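Local structure of apical membrane antigen AMA1 (Toxoplasma gondii ME49, 4YIV) at residues A[138-146]-A[152-160]; A[61-70]-A[196-207]. The protein acts in host cell invasion as an essential microneme protein of the moving junction, the ring formed between parasite and host plasma membranes. One frame throughout, in Å; residues are numbered along the deposited sequence.

Contact 1 of 2, residues A[138-146]-A[152-160]; sequences EFAFKTVAM and ATKYRYPFV
The guanidinium of Arg156 lies flat on the ring of Phe141, with 4.3 Å between the centres of the two groups and 9° between their planes. The stack is displaced toward the ring's rim, where Arg156 NE is 3.5 Å from Phe141 CE1, so the cation-pi component is off-centre. Val144 CG1 lies over the opposite guanidinium face.

Hydrogen bonds lock this sandwich. Arg156 NE donates to Phe141 O at 2.9 Å; the oxygen lies in the guanidinium plane and the donor meets one of its lone pairs. A water linking Phe141 O to Arg156 NH2 adds a second tether, and NH1 is held by Tyr216, so bonds from all three nitrogens resist rotation of the group. Phe141 is the last residue of helix 132-141, and the arginine therefore grips the carbonyl where the chain leaves the helix.

That helix lies against the antiparallel sheet containing strands 159-162 and 167-170, and the Cys136-Cys168 disulfide ties it to strand 167-170, consistent with the PAN-type fold of the family. At this interface Ala140 CB meets Phe159 CB at 3.9 Å.

Beyond the helix, the hydrogen bonds run between backbones and through one threonine hydroxyl. Ala145 N donates to Tyr155 O at 2.9 Å, and Ala145 O takes two donors: Thr153 N, 3.0 Å away and nearly in line with the carbonyl, and Thr153 OG1, 2.7 Å away and 35° above its plane. A chi1 of 73° sets OG1 between the threonine's N and carbonyl carbon, from where it also accepts from Tyr155 N, forming an ST turn.

Ala145 also makes apolar contact: its CB is 3.6 Å from Tyr157 CZ and packs on Tyr155 CB, while a water joins Tyr157 OH to Met146 N.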
loop_
_atom_site.group_PDB
_atom_site.type_symbol
_atom_site.label_atom_id
_atom_site.label_comp_id
_atom_site.label_asym_id
_atom_site.label_seq_id
_atom_site.Cartn_x
_atom_site.Cartn_y
_atom_site.Cartn_z
ATOM N N GLU A 138 13.407 -5.623 -5.719
ATOM C CA GLU A 138 14.383 -6.705 -5.799
ATOM C C GLU A 138 15.697 -6.303 -5.156
ATOM O O GLU A 138 16.334 -7.098 -4.467
ATOM C CB GLU A 138 14.572 -7.112 -7.268
ATOM C CG GLU A 138 15.497 -8.301 -7.487
ATOM C CD GLU A 138 15.576 -8.712 -8.962
ATOM O OE1 GLU A 138 16.316 -9.669 -9.247
ATOM O OE2 GLU A 138 14.913 -8.067 -9.822
ATOM N N PHE A 139 16.091 -5.052 -5.372
ATOM C CA PHE A 139 17.263 -4.492 -4.733
ATOM C C PHE A 139 17.148 -4.558 -3.209
ATOM O O PHE A 139 18.101 -4.919 -2.512
ATOM C CB PHE A 139 17.462 -3.052 -5.173
ATOM C CG PHE A 139 18.641 -2.393 -4.541
ATOM C CD1 PHE A 139 19.913 -2.893 -4.742
ATOM C CD2 PHE A 139 18.473 -1.257 -3.749
ATOM C CE1 PHE A 139 21.018 -2.284 -4.143
ATOM C CE2 PHE A 139 19.566 -0.638 -3.138
ATOM C CZ PHE A 139 20.829 -1.137 -3.337
ATOM N N ALA A 140 15.971 -4.224 -2.701
ATOM C CA ALA A 140 15.721 -4.327 -1.253
ATOM C C ALA A 140 15.753 -5.806 -0.809
ATOM O O ALA A 140 16.331 -6.149 0.240
ATOM C CB ALA A 140 14.385 -3.686 -0.910
ATOM N N PHE A 141 15.175 -6.684 -1.610
ATOM C CA PHE A 141 15.162 -8.105 -1.234
ATOM C C PHE A 141 16.587 -8.678 -1.173
ATOM O O PHE A 141 16.882 -9.543 -0.335
ATOM C CB PHE A 141 14.316 -8.938 -2.187
ATOM C CG PHE A 141 14.205 -10.369 -1.763
ATOM C CD1 PHE A 141 13.428 -10.729 -0.661
ATOM C CD2 PHE A 141 14.927 -11.363 -2.429
ATOM C CE1 PHE A 141 13.348 -12.063 -0.250
ATOM C CE2 PHE A 141 14.857 -12.697 -2.018
ATOM C CZ PHE A 141 14.071 -13.050 -0.931
ATOM N N LYS A 142 17.481 -8.158 -2.019
ATOM C CA LYS A 142 18.859 -8.628 -2.048
ATOM C C LYS A 142 19.797 -7.866 -1.114
ATOM O O LYS A 142 20.994 -8.104 -1.122
ATOM C CB LYS A 142 19.364 -8.575 -3.501
ATOM C CG LYS A 142 18.623 -9.584 -4.353
ATOM C CD LYS A 142 19.028 -9.562 -5.831
ATOM C CE LYS A 142 18.237 -10.633 -6.571
ATOM N NZ LYS A 142 18.594 -10.751 -8.003
ATOM N N THR A 143 19.237 -6.988 -0.289
ATOM C CA THR A 143 19.984 -6.194 0.691
ATOM C C THR A 143 19.586 -6.671 2.109
ATOM O O THR A 143 18.419 -6.599 2.490
ATOM C CB THR A 143 19.693 -4.654 0.534
ATOM O OG1 THR A 143 20.075 -4.190 -0.779
ATOM C CG2 THR A 143 20.443 -3.834 1.554
ATOM N N VAL A 144 20.532 -7.190 2.878
ATOM C CA VAL A 144 20.219 -7.649 4.235
ATOM C C VAL A 144 21.003 -6.817 5.232
ATOM O O VAL A 144 22.055 -6.273 4.899
ATOM C CB VAL A 144 20.564 -9.143 4.464
ATOM C CG1 VAL A 144 19.611 -10.054 3.693
ATOM C CG2 VAL A 144 22.058 -9.418 4.135
ATOM N N ALA A 145 20.479 -6.716 6.451
ATOM C CA ALA A 145 21.200 -6.099 7.541
ATOM C C ALA A 145 22.471 -6.902 7.875
ATOM O O ALA A 145 22.460 -8.138 7.907
ATOM C CB ALA A 145 20.315 -6.000 8.750
ATOM N N MET A 146 23.546 -6.173 8.129
ATOM C CA MET A 146 24.794 -6.737 8.613
ATOM C C MET A 146 24.834 -6.516 10.122
ATOM O O MET A 146 24.455 -5.446 10.601
ATOM C CB MET A 146 25.986 -6.056 7.928
ATOM C CG MET A 146 25.921 -6.087 6.389
ATOM S SD MET A 146 25.974 -7.768 5.755
ATOM C CE MET A 146 27.672 -8.156 6.183
ATOM N N ALA A 152 26.307 -11.304 7.733
ATOM C CA ALA A 152 25.024 -11.145 7.075
ATOM C C ALA A 152 23.934 -11.730 7.945
ATOM O O ALA A 152 24.154 -12.738 8.631
ATOM C CB ALA A 152 25.026 -11.819 5.726
ATOM N N THR A 153 22.756 -11.116 7.911
ATOM C CA THR A 153 21.593 -11.657 8.609
ATOM C C THR A 153 20.494 -11.962 7.612
ATOM O O THR A 153 20.673 -11.782 6.393
ATOM C CB THR A 153 21.075 -10.659 9.702
ATOM O OG1 THR A 153 20.431 -9.538 9.075
ATOM C CG2 THR A 153 22.233 -10.142 10.576
ATOM N N LYS A 154 19.348 -12.417 8.116
ATOM C CA LYS A 154 18.153 -12.586 7.301
ATOM C C LYS A 154 17.138 -11.430 7.451
ATOM O O LYS A 154 16.010 -11.538 6.960
ATOM C CB LYS A 154 17.479 -13.899 7.643
ATOM C CG LYS A 154 18.375 -15.131 7.353
ATOM C CD LYS A 154 17.554 -16.382 7.068
ATOM C CE LYS A 154 18.433 -17.626 6.968
ATOM N NZ LYS A 154 17.615 -18.842 6.661
ATOM N N TYR A 155 17.549 -10.337 8.102
ATOM C CA TYR A 155 16.672 -9.169 8.272
ATOM C C TYR A 155 16.779 -8.336 7.004
ATOM O O TYR A 155 17.887 -7.973 6.604
ATOM C CB TYR A 155 17.075 -8.309 9.478
ATOM C CG TYR A 155 16.003 -7.279 9.808
ATOM C CD1 TYR A 155 15.868 -6.110 9.055
ATOM C CD2 TYR A 155 15.080 -7.515 10.814
ATOM C CE1 TYR A 155 14.871 -5.190 9.331
ATOM C CE2 TYR A 155 14.080 -6.607 11.096
ATOM C CZ TYR A 155 13.973 -5.445 10.327
ATOM O OH TYR A 155 12.983 -4.518 10.545
ATOM N N ARG A 156 15.649 -8.026 6.384
ATOM C CA ARG A 156 15.645 -7.177 5.203
ATOM C C ARG A 156 14.869 -5.873 5.458
ATOM O O ARG A 156 13.733 -5.888 5.956
ATOM C CB ARG A 156 15.041 -7.936 4.016
ATOM C CG ARG A 156 15.816 -9.136 3.619
ATOM C CD ARG A 156 15.061 -9.887 2.555
ATOM N NE ARG A 156 15.850 -10.966 1.978
ATOM C CZ ARG A 156 15.960 -12.194 2.483
ATOM N NH1 ARG A 156 15.326 -12.542 3.612
ATOM N NH2 ARG A 156 16.709 -13.080 1.843
ATOM N N TYR A 157 15.499 -4.747 5.138
ATOM C CA TYR A 157 14.886 -3.442 5.332
ATOM C C TYR A 157 13.797 -3.176 4.311
ATOM O O TYR A 157 13.901 -3.642 3.156
ATOM C CB TYR A 157 15.930 -2.334 5.209
ATOM C CG TYR A 157 17.095 -2.481 6.124
ATOM C CD1 TYR A 157 16.981 -2.240 7.500
ATOM C CD2 TYR A 157 18.324 -2.838 5.613
ATOM C CE1 TYR A 157 18.089 -2.378 8.328
ATOM C CE2 TYR A 157 19.420 -2.966 6.413
ATOM C CZ TYR A 157 19.311 -2.735 7.770
ATOM O OH TYR A 157 20.448 -2.877 8.552
ATOM N N PRO A 158 12.772 -2.395 4.707
ATOM C CA PRO A 158 11.774 -1.943 3.740
ATOM C C PRO A 158 12.354 -0.865 2.812
ATOM O O PRO A 158 13.474 -0.361 3.027
ATOM C CB PRO A 158 10.640 -1.428 4.629
ATOM C CG PRO A 158 11.361 -0.890 5.847
ATOM C CD PRO A 158 12.506 -1.860 6.064
ATOM N N PHE A 159 11.633 -0.562 1.743
ATOM C CA PHE A 159 12.121 0.392 0.766
ATOM C C PHE A 159 11.077 1.457 0.491
ATOM O O PHE A 159 9.891 1.256 0.734
ATOM C CB PHE A 159 12.497 -0.297 -0.589
ATOM C CG PHE A 159 11.318 -0.808 -1.352
ATOM C CD1 PHE A 159 10.833 -2.075 -1.117
ATOM C CD2 PHE A 159 10.665 -0.010 -2.292
ATOM C CE1 PHE A 159 9.728 -2.564 -1.795
ATOM C CE2 PHE A 159 9.549 -0.495 -2.982
ATOM C CZ PHE A 159 9.083 -1.796 -2.725
ATOM N N VAL A 160 11.543 2.565 -0.085
ATOM C CA VAL A 160 10.650 3.522 -0.720
ATOM C C VAL A 160 11.187 3.777 -2.126
ATOM O O VAL A 160 12.365 4.143 -2.315
ATOM C CB VAL A 160 10.528 4.871 0.077
ATOM C CG1 VAL A 160 9.779 5.914 -0.747
ATOM C CG2 VAL A 160 9.813 4.639 1.421
HETATM O O HOH W 1 18.115 -12.084 -0.411
HETATM O O HOH W 2 23.068 -3.097 7.927
#

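Contact 2 of 2, residues A[61-70]-A[196-207]; sequences IWGKHIELQQ and YCFKPRKSVTEN
His65 and Arg201 form an antiparallel hydrogen-bonded pair, with Arg201 N to His65 O at 2.8 Å and His65 N to Arg201 O at 3.1 Å; Glu67 and Lys199 form the next such pair. From CB the His65 side chain swings across toward Arg201 and Asn207, chi1 of 52° placing CG between the backbone N and the carbonyl carbon. CG thus lies between Arg201 O and Asn207 ND2, which approach from opposite ring faces. ND1 donates to Gly63 O at 3.0 Å, nearly in the ring plane, which fixes the ring's rotation. CE1 comes within 3.2 Å of Arg201 O, and CD2 within 3.4 Å of Asn207 ND2, whose amide is tilted 67° to the ring. Asn207 CB makes a CH-pi contact, 3.9 Å from the His65 ring centroid. At the tip, NE2 is 3.4 Å from Asn207 ND2, with Arg201 CB over the other face.

The other side of the strand pair is apolar: Ile66 packs on Pro200 and Phe198, and Leu68 on Phe198 and Tyr196, with Leu68 CD2 3.8 Å from Phe198 CB. Gln70 CG lies over a face of the Tyr196 ring, and Gln70 NE2 is hydrogen-bonded to Gly99 O.

A type II turn, Ile61 to Lys64, leads from the five-stranded sheet into a two-stranded antiparallel ribbon beside it, with the Cys184-Cys197 disulfide at one end, within the AMA1 family region, of the PAN clan.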
loop_
_atom_site.group_PDB
_atom_site.type_symbol
_atom_site.label_atom_id
_atom_site.label_comp_id
_atom_site.label_asym_id
_atom_site.label_seq_id
_atom_site.Cartn_x
_atom_site.Cartn_y
_atom_site.Cartn_z
ATOM N N ILE A 61 2.854 -0.249 -1.401
ATOM C CA ILE A 61 1.805 0.599 -0.843
ATOM C C ILE A 61 1.984 2.025 -1.394
ATOM O O ILE A 61 2.915 2.753 -1.030
ATOM C CB ILE A 61 1.821 0.603 0.706
ATOM C CG1 ILE A 61 1.888 -0.841 1.233
ATOM C CG2 ILE A 61 0.591 1.363 1.229
ATOM C CD1 ILE A 61 0.759 -1.766 0.760
ATOM N N TRP A 62 1.092 2.368 -2.320
ATOM C CA TRP A 62 1.243 3.554 -3.145
ATOM C C TRP A 62 0.900 4.827 -2.393
ATOM O O TRP A 62 -0.202 4.966 -1.904
ATOM C CB TRP A 62 0.338 3.431 -4.362
ATOM C CG TRP A 62 0.702 2.294 -5.296
ATOM C CD1 TRP A 62 0.573 0.939 -5.085
ATOM C CD2 TRP A 62 1.249 2.451 -6.600
ATOM N NE1 TRP A 62 1.036 0.238 -6.210
ATOM C CE2 TRP A 62 1.456 1.157 -7.141
ATOM C CE3 TRP A 62 1.607 3.574 -7.360
ATOM C CZ2 TRP A 62 1.995 0.963 -8.413
ATOM C CZ3 TRP A 62 2.141 3.374 -8.641
ATOM C CH2 TRP A 62 2.326 2.082 -9.145
ATOM N N GLY A 63 1.851 5.742 -2.313
ATOM C CA GLY A 63 1.592 7.050 -1.730
ATOM C C GLY A 63 1.869 7.052 -0.228
ATOM O O GLY A 63 1.832 8.098 0.417
ATOM N N LYS A 64 2.190 5.883 0.334
ATOM C CA LYS A 64 2.497 5.821 1.775
ATOM C C LYS A 64 3.833 6.454 2.064
ATOM O O LYS A 64 4.828 6.160 1.430
ATOM C CB LYS A 64 2.488 4.377 2.321
ATOM C CG LYS A 64 3.116 4.232 3.719
ATOM C CD LYS A 64 3.029 2.791 4.210
ATOM C CE LYS A 64 3.791 2.578 5.545
ATOM N NZ LYS A 64 3.474 1.249 6.143
ATOM N N HIS A 65 3.846 7.323 3.073
ATOM C CA HIS A 65 5.070 7.915 3.567
ATOM C C HIS A 65 4.936 8.044 5.083
ATOM O O HIS A 65 3.837 7.941 5.626
ATOM C CB HIS A 65 5.351 9.292 2.921
ATOM C CG HIS A 65 4.217 10.262 2.989
ATOM N ND1 HIS A 65 3.064 10.130 2.241
ATOM C CD2 HIS A 65 4.087 11.432 3.668
ATOM C CE1 HIS A 65 2.252 11.147 2.495
ATOM N NE2 HIS A 65 2.845 11.946 3.366
ATOM N N ILE A 66 6.056 8.251 5.749
ATOM C CA ILE A 66 6.073 8.381 7.204
ATOM C C ILE A 66 6.252 9.870 7.541
ATOM O O ILE A 66 7.248 10.463 7.186
ATOM C CB ILE A 66 7.194 7.558 7.831
ATOM C CG1 ILE A 66 7.157 6.087 7.317
ATOM C CG2 ILE A 66 7.051 7.580 9.363
ATOM C CD1 ILE A 66 5.797 5.386 7.622
ATOM N N GLU A 67 5.270 10.445 8.214
ATOM C CA GLU A 67 5.307 11.839 8.591
ATOM C C GLU A 67 5.983 11.991 9.946
ATOM O O GLU A 67 5.563 11.332 10.901
ATOM C CB GLU A 67 3.869 12.368 8.646
ATOM C CG GLU A 67 3.692 13.808 9.147
ATOM C CD GLU A 67 2.201 14.165 9.271
ATOM O OE1 GLU A 67 1.650 14.843 8.379
ATOM O OE2 GLU A 67 1.576 13.738 10.250
ATOM N N LEU A 68 6.971 12.886 10.056
ATOM C CA LEU A 68 7.738 13.015 11.298
ATOM C C LEU A 68 7.254 14.199 12.127
ATOM O O LEU A 68 6.592 15.091 11.611
ATOM C CB LEU A 68 9.228 13.180 11.000
ATOM C CG LEU A 68 9.860 12.221 9.995
ATOM C CD1 LEU A 68 11.363 12.372 10.059
ATOM C CD2 LEU A 68 9.458 10.792 10.256
ATOM N N GLN A 69 7.593 14.212 13.411
ATOM C CA GLN A 69 7.198 15.331 14.293
ATOM C C GLN A 69 8.424 15.925 15.013
ATOM O O GLN A 69 8.452 16.047 16.244
ATOM C CB GLN A 69 6.145 14.856 15.302
ATOM C CG GLN A 69 4.756 14.459 14.699
ATOM C CD GLN A 69 3.999 15.625 14.075
ATOM O OE1 GLN A 69 4.148 16.787 14.476
ATOM N NE2 GLN A 69 3.175 15.314 13.083
ATOM N N GLN A 70 9.468 16.207 14.242
ATOM C CA GLN A 70 10.661 16.854 14.758
ATOM C C GLN A 70 10.343 18.334 14.982
ATOM O O GLN A 70 9.388 18.843 14.405
ATOM C CB GLN A 70 11.829 16.728 13.772
ATOM C CG GLN A 70 12.385 15.269 13.637
ATOM C CD GLN A 70 13.286 15.111 12.437
ATOM O OE1 GLN A 70 13.112 15.797 11.434
ATOM N NE2 GLN A 70 14.269 14.224 12.540
ATOM N N TYR A 196 11.581 11.326 18.166
ATOM C CA TYR A 196 10.411 12.065 17.719
ATOM C C TYR A 196 9.308 11.066 17.366
ATOM O O TYR A 196 9.566 9.900 17.048
ATOM C CB TYR A 196 10.755 12.949 16.514
ATOM C CG TYR A 196 11.492 12.166 15.428
ATOM C CD1 TYR A 196 10.797 11.361 14.522
ATOM C CD2 TYR A 196 12.879 12.180 15.365
ATOM C CE1 TYR A 196 11.479 10.617 13.558
ATOM C CE2 TYR A 196 13.584 11.447 14.395
ATOM C CZ TYR A 196 12.879 10.656 13.497
ATOM O OH TYR A 196 13.603 9.920 12.560
ATOM N N CYS A 197 8.076 11.547 17.428
ATOM C CA CYS A 197 6.922 10.765 17.068
ATOM C C CYS A 197 6.801 10.777 15.545
ATOM O O CYS A 197 7.299 11.684 14.872
ATOM C CB CYS A 197 5.657 11.333 17.715
ATOM S SG CYS A 197 5.622 11.148 19.563
ATOM N N PHE A 198 6.131 9.767 15.019
ATOM C CA PHE A 198 5.932 9.670 13.575
ATOM C C PHE A 198 4.805 8.700 13.324
ATOM O O PHE A 198 4.491 7.886 14.171
ATOM C CB PHE A 198 7.215 9.227 12.860
ATOM C CG PHE A 198 7.865 8.000 13.455
ATOM C CD1 PHE A 198 7.532 6.731 13.013
ATOM C CD2 PHE A 198 8.862 8.127 14.431
ATOM C CE1 PHE A 198 8.132 5.602 13.569
ATOM C CE2 PHE A 198 9.487 7.004 14.972
ATOM C CZ PHE A 198 9.119 5.735 14.542
ATOM N N LYS A 199 4.189 8.798 12.155
ATOM C CA LYS A 199 3.101 7.899 11.799
ATOM C C LYS A 199 2.981 7.844 10.269
ATOM O O LYS A 199 3.412 8.787 9.567
ATOM C CB LYS A 199 1.774 8.365 12.400
ATOM C CG LYS A 199 1.264 9.664 11.812
ATOM C CD LYS A 199 -0.054 10.105 12.457
ATOM C CE LYS A 199 -0.440 11.510 11.966
ATOM N NZ LYS A 199 -1.541 12.101 12.797
ATOM N N PRO A 200 2.378 6.764 9.761
ATOM C CA PRO A 200 2.161 6.639 8.314
ATOM C C PRO A 200 1.092 7.589 7.845
ATOM O O PRO A 200 0.150 7.856 8.592
ATOM C CB PRO A 200 1.707 5.184 8.141
ATOM C CG PRO A 200 2.062 4.485 9.474
ATOM C CD PRO A 200 1.903 5.570 10.487
ATOM N N ARG A 201 1.223 8.033 6.609
ATOM C CA ARG A 201 0.250 8.914 6.037
ATOM C C ARG A 201 0.162 8.792 4.525
ATOM O O ARG A 201 1.121 8.450 3.852
ATOM C CB ARG A 201 0.654 10.352 6.372
ATOM C CG ARG A 201 -0.483 11.353 6.448
ATOM C CD ARG A 201 -1.023 11.455 7.864
ATOM N NE ARG A 201 -1.764 12.692 8.073
ATOM C CZ ARG A 201 -3.087 12.790 8.040
ATOM N NH1 ARG A 201 -3.663 13.965 8.239
ATOM N NH2 ARG A 201 -3.838 11.724 7.816
ATOM N N LYS A 202 -1.020 9.099 4.022
ATOM C CA LYS A 202 -1.308 9.267 2.619
ATOM C C LYS A 202 -1.943 10.670 2.560
ATOM O O LYS A 202 -2.684 11.021 3.433
ATOM C CB LYS A 202 -2.217 8.213 2.018
ATOM C CG LYS A 202 -1.542 6.892 1.743
ATOM C CD LYS A 202 -2.424 5.986 0.901
ATOM C CE LYS A 202 -1.820 4.607 0.693
ATOM N NZ LYS A 202 -2.456 3.795 -0.340
ATOM N N SER A 203 -1.608 11.451 1.550
ATOM C CA SER A 203 -2.129 12.785 1.386
ATOM C C SER A 203 -2.980 12.925 0.147
ATOM O O SER A 203 -2.713 12.318 -0.823
ATOM C CB SER A 203 -0.976 13.778 1.306
ATOM O OG SER A 203 -1.332 14.990 0.734
ATOM N N VAL A 204 -3.998 13.759 0.194
ATOM C CA VAL A 204 -4.823 13.969 -0.998
ATOM C C VAL A 204 -4.019 14.601 -2.142
ATOM O O VAL A 204 -4.343 14.408 -3.303
ATOM C CB VAL A 204 -6.074 14.847 -0.702
ATOM C CG1 VAL A 204 -6.957 14.118 0.251
ATOM C CG2 VAL A 204 -5.700 16.204 -0.141
ATOM N N THR A 205 -2.942 15.297 -1.827
ATOM C CA THR A 205 -2.160 15.952 -2.870
ATOM C C THR A 205 -0.693 15.573 -2.876
ATOM O O THR A 205 -0.062 15.597 -3.920
ATOM C CB THR A 205 -2.234 17.474 -2.721
ATOM O OG1 THR A 205 -1.852 17.843 -1.396
ATOM C CG2 THR A 205 -3.649 17.947 -2.957
ATOM N N GLU A 206 -0.131 15.287 -1.706
ATOM C CA GLU A 206 1.328 15.144 -1.594
ATOM C C GLU A 206 1.861 13.683 -1.676
ATOM O O GLU A 206 1.215 12.770 -1.181
ATOM C CB GLU A 206 1.791 15.751 -0.272
ATOM C CG GLU A 206 1.405 17.213 -0.101
ATOM C CD GLU A 206 1.890 18.071 -1.278
ATOM O OE1 GLU A 206 1.040 18.636 -2.003
ATOM O OE2 GLU A 206 3.120 18.169 -1.482
ATOM N N ASN A 207 3.043 13.499 -2.272
ATOM C CA ASN A 207 3.818 12.240 -2.195
ATOM C C ASN A 207 3.167 11.035 -2.827
ATOM O O ASN A 207 3.401 9.913 -2.394
ATOM C CB ASN A 207 4.163 11.936 -0.725
ATOM C CG ASN A 207 5.143 12.956 -0.178
ATOM O OD1 ASN A 207 6.060 13.376 -0.890
ATOM N ND2 ASN A 207 4.925 13.404 1.044
HETATM O O HOH W 3 0.318 10.304 -0.294
#

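Contact 2 is the more buried of the two: its centre is about 12 Å from the centre of the chain, against about 19 Å for contact 1, which is only partly buried. The centres of the contacts are about 22 Å apart and their nearest atoms about 5 Å, without touching. Both reach the same five-stranded sheet, contact 1 through strand 159-162 and contact 2 through strand 61-62, with strand 210-213 between them. Contact 1 joins sequence neighbours after a helix, combining an arginine-phenylalanine stack and a threonine hydroxyl with a few irregular backbone bonds; contact 2 joins segments over 120 residues apart, through regular paired backbones with apolar and polar faces.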